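Local structure of PA14 domain-containing protein (Clostridium clariflavum, 6QDI) at residues S219-A224 against Y264-L269. The protein is probably a membrane-bound anti-sigma factor whose tandem calcium-binding PA14 domains, the part described here, probably sense plant-biomass sugars outside the cell. Numbering follows the deposited sequence.
With CA (calcium ion), chain E.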
loop_
_atom_site.group_PDB
_atom_site.type_symbol
_atom_site.label_atom_id
_atom_site.label_comp_id
_atom_site.label_asym_id
_atom_site.label_seq_id
_atom_site.Cartn_x
_atom_site.Cartn_y
_atom_site.Cartn_z
ATOM N N SER A 219 14.314 -3.236 -3.840
ATOM C CA SER A 219 14.033 -3.949 -2.579
ATOM C C SER A 219 13.079 -5.081 -2.914
ATOM O O SER A 219 12.098 -4.853 -3.575
ATOM C CB SER A 219 13.395 -2.996 -1.600
ATOM O OG SER A 219 14.219 -1.899 -1.316
ATOM N N TYR A 220 13.384 -6.292 -2.482
ATOM C CA TYR A 220 12.673 -7.487 -2.965
ATOM C C TYR A 220 12.482 -8.511 -1.859
ATOM O O TYR A 220 13.331 -8.651 -0.948
ATOM C CB TYR A 220 13.430 -8.148 -4.164
ATOM C CG TYR A 220 14.871 -8.491 -3.854
ATOM C CD1 TYR A 220 15.887 -7.579 -4.034
ATOM C CD2 TYR A 220 15.243 -9.735 -3.321
ATOM C CE1 TYR A 220 17.201 -7.852 -3.671
ATOM C CE2 TYR A 220 16.567 -10.008 -3.008
ATOM C CZ TYR A 220 17.532 -9.067 -3.151
ATOM O OH TYR A 220 18.857 -9.283 -2.823
ATOM N N ASP A 221 11.395 -9.262 -2.030
ATOM C CA ASP A 221 11.163 -10.497 -1.277
ATOM C C ASP A 221 10.531 -11.402 -2.340
ATOM O O ASP A 221 9.364 -11.172 -2.670
ATOM C CB ASP A 221 10.189 -10.271 -0.126
ATOM C CG ASP A 221 9.767 -11.546 0.550
ATOM O OD1 ASP A 221 10.042 -12.655 -0.029
ATOM O OD2 ASP A 221 9.164 -11.465 1.633
ATOM N N ASP A 222 11.264 -12.332 -2.977
ATOM C CA ASP A 222 12.535 -12.872 -2.556
ATOM C C ASP A 222 13.578 -13.108 -3.633
ATOM O O ASP A 222 14.646 -13.615 -3.315
ATOM C CB ASP A 222 12.344 -14.132 -1.675
ATOM C CG ASP A 222 11.531 -15.169 -2.354
ATOM O OD1 ASP A 222 12.083 -15.849 -3.274
ATOM O OD2 ASP A 222 10.332 -15.350 -2.030
ATOM N N GLY A 223 13.313 -12.710 -4.869
ATOM C CA GLY A 223 14.357 -12.677 -5.885
ATOM C C GLY A 223 14.064 -11.588 -6.892
ATOM O O GLY A 223 12.893 -11.265 -7.146
ATOM N N ALA A 224 15.121 -11.015 -7.457
ATOM C CA ALA A 224 14.974 -9.959 -8.443
ATOM C C ALA A 224 16.232 -9.845 -9.246
ATOM O O ALA A 224 17.333 -10.127 -8.777
ATOM C CB ALA A 224 14.651 -8.626 -7.805
ATOM N N TYR A 264 11.155 -10.300 -11.222
ATOM C CA TYR A 264 10.819 -10.455 -9.816
ATOM C C TYR A 264 10.196 -11.808 -9.565
ATOM O O TYR A 264 9.434 -12.291 -10.405
ATOM C CB TYR A 264 9.818 -9.322 -9.424
ATOM C CG TYR A 264 9.165 -9.647 -8.111
ATOM C CD1 TYR A 264 9.880 -9.575 -6.910
ATOM C CD2 TYR A 264 7.922 -10.225 -8.088
ATOM C CE1 TYR A 264 9.344 -10.072 -5.748
ATOM C CE2 TYR A 264 7.408 -10.740 -6.925
ATOM C CZ TYR A 264 8.128 -10.675 -5.755
ATOM O OH TYR A 264 7.573 -11.215 -4.601
ATOM N N ARG A 265 10.452 -12.396 -8.384
ATOM C CA ARG A 265 9.745 -13.601 -8.005
ATOM C C ARG A 265 9.470 -13.661 -6.507
ATOM O O ARG A 265 10.260 -13.169 -5.676
ATOM C CB ARG A 265 10.536 -14.847 -8.400
ATOM C CG ARG A 265 11.797 -15.040 -7.610
ATOM C CD ARG A 265 12.838 -15.855 -8.269
ATOM N NE ARG A 265 12.391 -17.124 -8.764
ATOM C CZ ARG A 265 13.213 -18.137 -9.016
ATOM N NH1 ARG A 265 14.494 -18.061 -8.727
ATOM N NH2 ARG A 265 12.712 -19.242 -9.527
ATOM N N ASN A 266 8.356 -14.311 -6.203
ATOM C CA ASN A 266 8.090 -14.825 -4.852
ATOM C C ASN A 266 8.190 -16.335 -4.965
ATOM O O ASN A 266 7.572 -16.940 -5.840
ATOM C CB ASN A 266 6.692 -14.438 -4.366
ATOM C CG ASN A 266 6.501 -14.726 -2.879
ATOM O OD1 ASN A 266 7.430 -15.161 -2.196
ATOM N ND2 ASN A 266 5.312 -14.483 -2.367
ATOM N N THR A 267 8.942 -16.951 -4.059
ATOM C CA THR A 267 9.075 -18.402 -4.011
ATOM C C THR A 267 8.426 -19.027 -2.775
ATOM O O THR A 267 8.478 -20.240 -2.615
ATOM C CB THR A 267 10.542 -18.862 -4.136
ATOM O OG1 THR A 267 11.301 -18.360 -3.038
ATOM C CG2 THR A 267 11.160 -18.445 -5.462
ATOM N N GLY A 268 7.843 -18.190 -1.912
ATOM C CA GLY A 268 7.138 -18.694 -0.753
ATOM C C GLY A 268 6.953 -17.551 0.265
ATOM O O GLY A 268 7.746 -16.612 0.349
ATOM N N LEU A 269 5.933 -17.702 1.101
ATOM C CA LEU A 269 5.588 -16.717 2.112
ATOM C C LEU A 269 5.327 -15.367 1.438
ATOM O O LEU A 269 4.638 -15.318 0.422
ATOM C CB LEU A 269 6.633 -16.646 3.243
ATOM C CG LEU A 269 7.060 -17.953 3.898
ATOM C CD1 LEU A 269 8.035 -17.648 5.037
ATOM C CD2 LEU A 269 5.868 -18.686 4.449
HETATM CA CA CA E . 8.839 -14.678 -0.283
#
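Asp222, at the corner between strands 212-220 and 223-228, and Asn266, on strand 257-266, reach one calcium ion of the second PA14 domain, their side chains crossing nearly at right angles with carboxylate and amide planes 66° apart. Asp222 OD2 and Asn266 OD1 stand 2.9 Å from each other, two acceptors brought side by side as ligands of the same ion. Asp221 OD1, across a cis peptide from Asp222, and the carbonyl O of Gly268 also bind it, and Ala270 O adds a further ligand. With CG between its backbone N and carbonyl carbon (chi1 55°), Asp222 reaches Thr267 as well: Thr267 N gives a nearly straight bond (178°) to the syn lone pair of OD2, while Thr267 OG1 meets OD1 from above the carboxylate plane at 2.6 Å. Asn266 OD1 closes an Asx turn with Gly268 N, and its ND2 donates to Leu269 O. The antiparallel pairing of 223-228 with 257-266 leads into the site through a classic beta bulge, Asp222 N and Gly223 N converging on Arg265 O. Tyr264 OH donates to Asp221 O at 2.6 Å, the acceptor lying at the ring edge. Calcium probably offsets the aspartates' negative charge; with the Thr267 donors it fixes the Asp222 carboxylate's rotation and ties corner to loop.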